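Local coordinates for protein cycloalternan-forming enzyme (Listeria monocytogenes serovar 1/2a, PDB 5F7U) that belongs to glycoside hydrolase family 31, is built round a TIM barrel with several beta-rich regions, and binds glycans and magnesium ions, at residues A[515-518]-A[519-523]; A[559-562]-A[563-566]; A[804-807]-A[808-812]. The protein carries 1 engineered substitution. All blocks are in the same frame, centred on the assembly; numbering follows the deposited sequence. Where two conformers were deposited one is given.

Contact 1 of 3, residues A[515-518]-A[519-523]; sequences VDWW and TSQRE
R522 lays its guanidinium flat on the indole of W518, a cation-pi stack between a tryptophan of helix 512-520 and an arginine four residues on, where the chain runs out of that helix in the family 31 TIM-barrel domain. The example illustrates how an arginine can pack on a neighbouring ring and bond to the backbone at once. R522 CZ stands 3.8 Å from the centroid of the W518 five-membered ring, and the two planes are 16° apart. A bend at chi2 (98°) folds the arginine back over the indole. From there R522 NH2 donates to W518 O at 3.0 Å, while R522 NE bonds to Q457 and W518 NE1 to Y570, a set of ties that fixes the rotation of both flat groups. W518 O has a second donor in Q521 N, 3.3 Å away, which arrives from the other face of the carbonyl plane.

A second packed pair stands one residue earlier on each segment. The Q521 amide lies obliquely over the W517 indole, with OE1 above one face and Q521 NE2 3.3 Å from W517 CZ2. The polar ends point to other parts of the domain, W517 NE1 to G422 O and Q521 NE2, weakly, to D474. On another side of the turn T519 N makes the regular helical bond to V515 O, and the methyls V515 CG1 and T519 CG2 meet at 4.2 Å.

The solvent side begins at D516, which is exposed. D516 meets the following segment through its backbone O, which accepts from S520 N at 2.9 Å. S520 is only partly exposed, and its hydroxyl turns back to the helix: S520 OG donates to W517 O over 2.6 Å, meeting the carbonyl at a C=O...OG angle of 123°.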
loop_
_atom_site.group_PDB
_atom_site.type_symbol
_atom_site.label_atom_id
_atom_site.label_comp_id
_atom_site.label_asym_id
_atom_site.label_seq_id
_atom_site.Cartn_x
_atom_site.Cartn_y
_atom_site.Cartn_z
ATOM N N VAL A 515 24.871 -1.785 -15.379
ATOM C CA VAL A 515 24.047 -0.714 -14.803
ATOM C C VAL A 515 24.694 0.639 -15.063
ATOM O O VAL A 515 24.023 1.574 -15.513
ATOM C CB VAL A 515 23.822 -0.942 -13.295
ATOM C CG1 VAL A 515 23.025 0.210 -12.660
ATOM C CG2 VAL A 515 23.097 -2.275 -13.102
ATOM N N ASP A 516 26.000 0.739 -14.782
ATOM C CA ASP A 516 26.739 1.976 -15.042
ATOM C C ASP A 516 26.625 2.407 -16.501
ATOM O O ASP A 516 26.393 3.587 -16.771
ATOM C CB ASP A 516 28.214 1.852 -14.610
ATOM C CG ASP A 516 28.382 1.823 -13.076
ATOM O OD1 ASP A 516 27.461 2.269 -12.334
ATOM O OD2 ASP A 516 29.437 1.347 -12.608
ATOM N N TRP A 517 26.750 1.457 -17.430
ATOM C CA TRP A 517 26.592 1.747 -18.855
ATOM C C TRP A 517 25.180 2.220 -19.172
ATOM O O TRP A 517 24.993 3.273 -19.745
ATOM C CB TRP A 517 26.934 0.540 -19.723
ATOM C CG TRP A 517 26.546 0.757 -21.135
ATOM C CD1 TRP A 517 27.080 1.687 -21.998
ATOM C CD2 TRP A 517 25.519 0.069 -21.864
ATOM N NE1 TRP A 517 26.440 1.618 -23.213
ATOM C CE2 TRP A 517 25.483 0.633 -23.163
ATOM C CE3 TRP A 517 24.620 -0.972 -21.544
ATOM C CZ2 TRP A 517 24.592 0.185 -24.157
ATOM C CZ3 TRP A 517 23.720 -1.415 -22.535
ATOM C CH2 TRP A 517 23.726 -0.842 -23.826
ATOM N N TRP A 518 24.193 1.423 -18.796
ATOM C CA TRP A 518 22.787 1.731 -19.106
ATOM C C TRP A 518 22.406 3.119 -18.590
ATOM O O TRP A 518 21.858 3.936 -19.340
ATOM C CB TRP A 518 21.911 0.682 -18.454
ATOM C CG TRP A 518 20.475 0.693 -18.853
ATOM C CD1 TRP A 518 19.439 1.298 -18.182
ATOM C CD2 TRP A 518 19.887 -0.003 -19.962
ATOM N NE1 TRP A 518 18.241 1.038 -18.824
ATOM C CE2 TRP A 518 18.486 0.242 -19.915
ATOM C CE3 TRP A 518 20.408 -0.816 -20.993
ATOM C CZ2 TRP A 518 17.590 -0.301 -20.858
ATOM C CZ3 TRP A 518 19.517 -1.356 -21.940
ATOM C CH2 TRP A 518 18.113 -1.092 -21.857
ATOM N N THR A 519 22.739 3.389 -17.322
ATOM C CA THR A 519 22.450 4.678 -16.704
ATOM C C THR A 519 23.262 5.819 -17.324
ATOM O O THR A 519 22.737 6.918 -17.485
ATOM C CB THR A 519 22.599 4.651 -15.179
ATOM O OG1 THR A 519 23.940 4.322 -14.822
ATOM C CG2 THR A 519 21.589 3.648 -14.534
ATOM N N SER A 520 24.516 5.552 -17.720
ATOM C CA SER A 520 25.337 6.598 -18.376
ATOM C C SER A 520 24.655 7.174 -19.634
ATOM O O SER A 520 24.836 8.351 -19.970
ATOM C CB SER A 520 26.758 6.110 -18.712
ATOM O OG SER A 520 26.775 5.225 -19.825
ATOM N N GLN A 521 23.863 6.343 -20.313
ATOM C CA GLN A 521 23.187 6.739 -21.545
ATOM C C GLN A 521 22.072 7.730 -21.267
ATOM O O GLN A 521 21.686 8.503 -22.143
ATOM C CB GLN A 521 22.609 5.519 -22.267
ATOM C CG GLN A 521 23.650 4.494 -22.697
ATOM C CD GLN A 521 23.017 3.359 -23.467
ATOM O OE1 GLN A 521 22.201 2.615 -22.922
ATOM N NE2 GLN A 521 23.373 3.225 -24.737
ATOM N N ARG A 522 21.557 7.675 -20.042
ATOM C CA ARG A 522 20.515 8.576 -19.575
ATOM C C ARG A 522 21.033 9.763 -18.765
ATOM O O ARG A 522 20.234 10.626 -18.396
ATOM C CB ARG A 522 19.479 7.814 -18.717
ATOM C CG ARG A 522 18.500 6.989 -19.525
ATOM C CD ARG A 522 18.917 5.536 -19.579
ATOM N NE ARG A 522 17.960 4.734 -20.347
ATOM C CZ ARG A 522 18.296 3.716 -21.125
ATOM N NH1 ARG A 522 17.357 3.059 -21.818
ATOM N NH2 ARG A 522 19.572 3.374 -21.239
ATOM N N GLU A 523 22.345 9.822 -18.498
ATOM C CA GLU A 523 22.897 10.879 -17.634
ATOM C C GLU A 523 22.477 12.290 -18.067
ATOM O O GLU A 523 22.042 13.094 -17.232
ATOM C CB GLU A 523 24.427 10.793 -17.563
ATOM C CG GLU A 523 25.028 11.672 -16.472
ATOM C CD GLU A 523 26.510 11.965 -16.668
ATOM O OE1 GLU A 523 27.263 11.069 -17.094
ATOM O OE2 GLU A 523 26.947 13.104 -16.392
#

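Contact 2 of 3, residues A[559-562]-A[563-566]; sequences RNRY and PTDY
Two successive bends in R561, at chi2 (52°) and chi3 (54°), curl its chain forward along the helix until it lies beside D565, whose CG in turn sits next to its own backbone N (chi1 -78°). The pair shows how opposite charges one helical turn apart can be joined without touching. R561 CD comes within 3.5 Å of D565 OD1, but R561 NE stays 4.8 Å from that oxygen. A water fills the role of the missing bond, accepting from R561 NH1 at 3.0 Å and donating to D565 OD1 at 2.8 Å. The methyl T564 CG2 meets the edge of the guanidinium, 3.5 Å from R561 NH1. The charge has a direct partner as well, since R561 NE forms a salt bridge with D304 and NH2 bonds to S590 O.

On the more buried side, Y562 CB packs on the ring of P563, 3.4 Å from its CD, and Y562 CE2 lies more loosely beside Y566 CB. Both phenols reach beyond this helix, Y562 OH to L507 O and Y566 OH to N537 O.

P563 brings no N-H to the turn before it. Its CD presses to 3.2 Å from R559 O, its CG faces N560 O, and N560 O is left buried without a polar partner. Regular bonding resumes with D565 N to R561 O and Y566 N to Y562 O. The outcome is a classic proline kink within helix 555-577, which follows the fourth strand of the TIM barrel along the chain and precedes the fifth.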
loop_
_atom_site.group_PDB
_atom_site.type_symbol
_atom_site.label_atom_id
_atom_site.label_comp_id
_atom_site.label_asym_id
_atom_site.label_seq_id
_atom_site.Cartn_x
_atom_site.Cartn_y
_atom_site.Cartn_z
ATOM N N ARG A 559 13.459 -14.092 -10.944
ATOM C CA ARG A 559 12.225 -13.496 -11.477
ATOM C C ARG A 559 11.619 -12.424 -10.541
ATOM O O ARG A 559 11.346 -11.296 -10.996
ATOM C CB ARG A 559 11.158 -14.520 -11.868
ATOM C CG ARG A 559 9.920 -13.786 -12.381
ATOM C CD ARG A 559 8.893 -14.705 -12.952
ATOM N NE ARG A 559 7.688 -13.963 -13.335
ATOM C CZ ARG A 559 7.447 -13.444 -14.533
ATOM N NH1 ARG A 559 8.344 -13.525 -15.537
ATOM N NH2 ARG A 559 6.284 -12.815 -14.728
ATOM N N ASN A 560 11.423 -12.747 -9.257
ATOM C CA ASN A 560 10.792 -11.790 -8.347
ATOM C C ASN A 560 11.719 -10.625 -7.984
ATOM O O ASN A 560 11.261 -9.498 -7.746
ATOM C CB ASN A 560 10.292 -12.473 -7.069
ATOM C CG ASN A 560 9.120 -13.423 -7.332
ATOM O OD1 ASN A 560 8.478 -13.379 -8.391
ATOM N ND2 ASN A 560 8.816 -14.268 -6.351
ATOM N N ARG A 561 13.015 -10.918 -7.952
ATOM C CA ARG A 561 14.045 -9.946 -7.558
ATOM C C ARG A 561 14.352 -8.918 -8.633
ATOM O O ARG A 561 14.600 -7.743 -8.325
ATOM C CB ARG A 561 15.326 -10.692 -7.120
ATOM C CG ARG A 561 16.530 -9.808 -6.732
ATOM C CD ARG A 561 16.204 -8.727 -5.699
ATOM N NE ARG A 561 15.576 -9.279 -4.497
ATOM C CZ ARG A 561 14.961 -8.552 -3.566
ATOM N NH1 ARG A 561 14.867 -7.229 -3.690
ATOM N NH2 ARG A 561 14.429 -9.160 -2.517
ATOM N N TYR A 562 14.372 -9.364 -9.884
ATOM C CA TYR A 562 14.743 -8.503 -11.012
ATOM C C TYR A 562 14.072 -7.122 -11.013
ATOM O O TYR A 562 14.783 -6.106 -11.134
ATOM C CB TYR A 562 14.513 -9.226 -12.345
ATOM C CG TYR A 562 14.997 -8.391 -13.512
ATOM C CD1 TYR A 562 16.341 -8.439 -13.921
ATOM C CD2 TYR A 562 14.116 -7.554 -14.213
ATOM C CE1 TYR A 562 16.787 -7.651 -14.970
ATOM C CE2 TYR A 562 14.558 -6.762 -15.275
ATOM C CZ TYR A 562 15.886 -6.821 -15.656
ATOM O OH TYR A 562 16.332 -6.045 -16.706
ATOM N N PRO A 563 12.715 -7.060 -10.881
ATOM C CA PRO A 563 12.138 -5.712 -10.917
ATOM C C PRO A 563 12.674 -4.763 -9.855
ATOM O O PRO A 563 12.854 -3.566 -10.151
ATOM C CB PRO A 563 10.624 -5.963 -10.722
ATOM C CG PRO A 563 10.540 -7.371 -10.160
ATOM C CD PRO A 563 11.647 -8.086 -10.871
ATOM N N THR A 564 12.923 -5.263 -8.642
ATOM C CA THR A 564 13.477 -4.417 -7.576
ATOM C C THR A 564 14.939 -4.041 -7.823
ATOM O O THR A 564 15.349 -2.917 -7.504
ATOM C CB THR A 564 13.173 -5.026 -6.205
ATOM O OG1 THR A 564 11.756 -5.074 -6.079
ATOM C CG2 THR A 564 13.707 -4.171 -5.035
ATOM N N ASP A 565 15.709 -4.928 -8.440
ATOM C CA ASP A 565 17.077 -4.557 -8.844
ATOM C C ASP A 565 17.048 -3.426 -9.867
ATOM O O ASP A 565 17.822 -2.461 -9.775
ATOM C CB ASP A 565 17.811 -5.775 -9.413
ATOM C CG ASP A 565 18.313 -6.725 -8.340
ATOM O OD1 ASP A 565 18.321 -6.365 -7.137
ATOM O OD2 ASP A 565 18.742 -7.838 -8.716
ATOM N N TYR A 566 16.129 -3.550 -10.828
ATOM C CA TYR A 566 15.933 -2.548 -11.868
ATOM C C TYR A 566 15.478 -1.210 -11.266
ATOM O O TYR A 566 16.085 -0.160 -11.511
ATOM C CB TYR A 566 14.903 -3.118 -12.864
ATOM C CG TYR A 566 14.063 -2.139 -13.685
ATOM C CD1 TYR A 566 14.652 -1.087 -14.417
ATOM C CD2 TYR A 566 12.688 -2.332 -13.807
ATOM C CE1 TYR A 566 13.872 -0.227 -15.186
ATOM C CE2 TYR A 566 11.902 -1.477 -14.581
ATOM C CZ TYR A 566 12.514 -0.443 -15.293
ATOM O OH TYR A 566 11.754 0.414 -16.078
HETATM O O HOH W 1 16.947 -5.502 -4.909
#

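Contact 3 of 3, residues A[804-807]-A[808-812]; sequences MNMT and DGYQL
M804 SD rests against L812 CD2 at 3.9 Å, the two side chains crossing at about a right angle, and this pair forms the apolar centre where the chain leaves its strand and doubles back. M806 points to the same side as M804. It was modelled in two conformers; in one of them CE approaches L812 CD2 and the backbone at Y810 and Q811, a placement to be read with caution. M806 CB, nearer the backbone, lies 4.1 Å from Y810 CD1 and carries the apolar patch up to the tyrosine.

Farther out the chain reverses through a type I beta turn from T807 to Y810, a worked case of one residue closing a turn twice. Y810 N donates to T807 O at 3.0 Å from well above the carbonyl plane. T807 OG1, set between its own backbone N and carbonyl carbon (chi1 68°), accepts from G809 N at 2.9 Å, which makes an ST turn within the larger one. T807 O also sits over one face of the Y810 ring, 3.7 Å above its plane and toward the rim. Y810 itself takes up a left-handed backbone conformation (phi 59°), directing the chain onward to Q811. Between the two arms a water completes the closure, accepting from T807 N at 2.9 Å and donating to Q811 O at the same distance.

At the polar edge D808 is exposed, yet its OD1 accepts from N825 ND2. Strand 801-806 is an edge strand of a mixed sheet and pairs antiparallel with strand 825-830. Y810 reaches across that sheet to bond T875 through OH, meets the ring of Y919, and is flanked by L899 and N903 of helix 899-904.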
loop_
_atom_site.group_PDB
_atom_site.type_symbol
_atom_site.label_atom_id
_atom_site.label_comp_id
_atom_site.label_asym_id
_atom_site.label_seq_id
_atom_site.Cartn_x
_atom_site.Cartn_y
_atom_site.Cartn_z
ATOM N N MET A 804 -1.879 21.862 9.360
ATOM C CA MET A 804 -2.532 22.242 8.118
ATOM C C MET A 804 -1.936 23.531 7.565
ATOM O O MET A 804 -1.406 24.349 8.310
ATOM C CB MET A 804 -4.039 22.405 8.310
ATOM C CG MET A 804 -4.760 21.209 8.916
ATOM S SD MET A 804 -6.522 21.530 9.087
ATOM C CE MET A 804 -6.562 22.888 10.240
ATOM N N ASN A 805 -2.026 23.688 6.254
ATOM C CA ASN A 805 -1.613 24.915 5.588
ATOM C C ASN A 805 -2.883 25.549 5.030
ATOM O O ASN A 805 -3.446 25.040 4.066
ATOM C CB ASN A 805 -0.610 24.601 4.468
ATOM C CG ASN A 805 -0.070 25.854 3.817
ATOM O OD1 ASN A 805 -0.086 26.925 4.416
ATOM N ND2 ASN A 805 0.413 25.731 2.585
ATOM N N MET A 806 -3.327 26.643 5.657
ATOM C CA MET A 806 -4.636 27.264 5.357
ATOM C C MET A 806 -4.492 28.650 4.751
ATOM O O MET A 806 -3.480 29.323 4.955
ATOM C CB MET A 806 -5.489 27.377 6.635
ATOM C CG MET A 806 -5.719 26.066 7.372
ATOM S SD MET A 806 -6.660 24.848 6.440
ATOM C CE MET A 806 -8.239 24.932 7.274
ATOM N N THR A 807 -5.522 29.081 4.022
ATOM C CA THR A 807 -5.613 30.474 3.551
ATOM C C THR A 807 -6.170 31.331 4.691
ATOM O O THR A 807 -6.528 30.806 5.751
ATOM C CB THR A 807 -6.580 30.617 2.365
ATOM O OG1 THR A 807 -7.919 30.375 2.820
ATOM C CG2 THR A 807 -6.219 29.651 1.238
ATOM N N ASP A 808 -6.291 32.641 4.466
ATOM C CA ASP A 808 -6.992 33.499 5.420
ATOM C C ASP A 808 -8.474 33.147 5.617
ATOM O O ASP A 808 -9.131 33.697 6.508
ATOM C CB ASP A 808 -6.875 34.972 5.005
ATOM C CG ASP A 808 -5.520 35.566 5.324
ATOM O OD1 ASP A 808 -4.654 34.875 5.893
ATOM O OD2 ASP A 808 -5.319 36.756 5.013
ATOM N N GLY A 809 -9.012 32.281 4.764
ATOM C CA GLY A 809 -10.383 31.796 4.907
ATOM C C GLY A 809 -10.521 30.724 5.980
ATOM O O GLY A 809 -11.600 30.530 6.540
ATOM N N TYR A 810 -9.429 30.010 6.254
ATOM C CA TYR A 810 -9.361 29.018 7.334
ATOM C C TYR A 810 -10.375 27.849 7.240
ATOM O O TYR A 810 -10.694 27.217 8.248
ATOM C CB TYR A 810 -9.449 29.729 8.705
ATOM C CG TYR A 810 -8.149 30.371 9.144
ATOM C CD1 TYR A 810 -7.095 29.586 9.637
ATOM C CD2 TYR A 810 -7.969 31.752 9.084
ATOM C CE1 TYR A 810 -5.905 30.159 10.053
ATOM C CE2 TYR A 810 -6.777 32.337 9.506
ATOM C CZ TYR A 810 -5.753 31.534 9.990
ATOM O OH TYR A 810 -4.574 32.121 10.407
ATOM N N GLN A 811 -10.876 27.574 6.040
ATOM C CA GLN A 811 -11.724 26.397 5.835
ATOM C C GLN A 811 -10.976 25.358 5.008
ATOM O O GLN A 811 -10.154 25.717 4.173
ATOM C CB GLN A 811 -13.023 26.769 5.120
ATOM C CG GLN A 811 -13.870 27.809 5.887
ATOM C CD GLN A 811 -14.588 27.220 7.102
ATOM O OE1 GLN A 811 -15.193 26.155 7.003
ATOM N NE2 GLN A 811 -14.535 27.914 8.257
ATOM N N LEU A 812 -11.285 24.083 5.234
ATOM C CA LEU A 812 -10.758 23.016 4.381
ATOM C C LEU A 812 -11.277 23.205 2.958
ATOM O O LEU A 812 -12.415 23.621 2.761
ATOM C CB LEU A 812 -11.159 21.643 4.923
ATOM C CG LEU A 812 -10.487 21.241 6.235
ATOM C CD1 LEU A 812 -11.165 19.987 6.768
ATOM C CD2 LEU A 812 -8.987 21.028 6.054
HETATM O O HOH W 2 -8.013 27.669 4.279
#

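Overall arrangement
From the N terminus, the three contacts follow one another in series. Each is local, joining adjoining residues, so none closes a long loop and none nests within or crosses another. Contacts 1 and 2 belong to the TIM-barrel domain, at helices 512-520 and 555-577; their centres are about 18 Å apart and their nearest atoms about 6 Å. Helix 555-577 packs against contact 1, its S569 and F573 meeting V515 and T519 of helix 512-520 and its Y570 meeting R522 just beyond, and L507 serves both W518 and Y562. Contact 3 lies about 45 Å away from contact 1, centre to centre, in a beta-rich region later in the chain, where it turns the chain after strand 801-806.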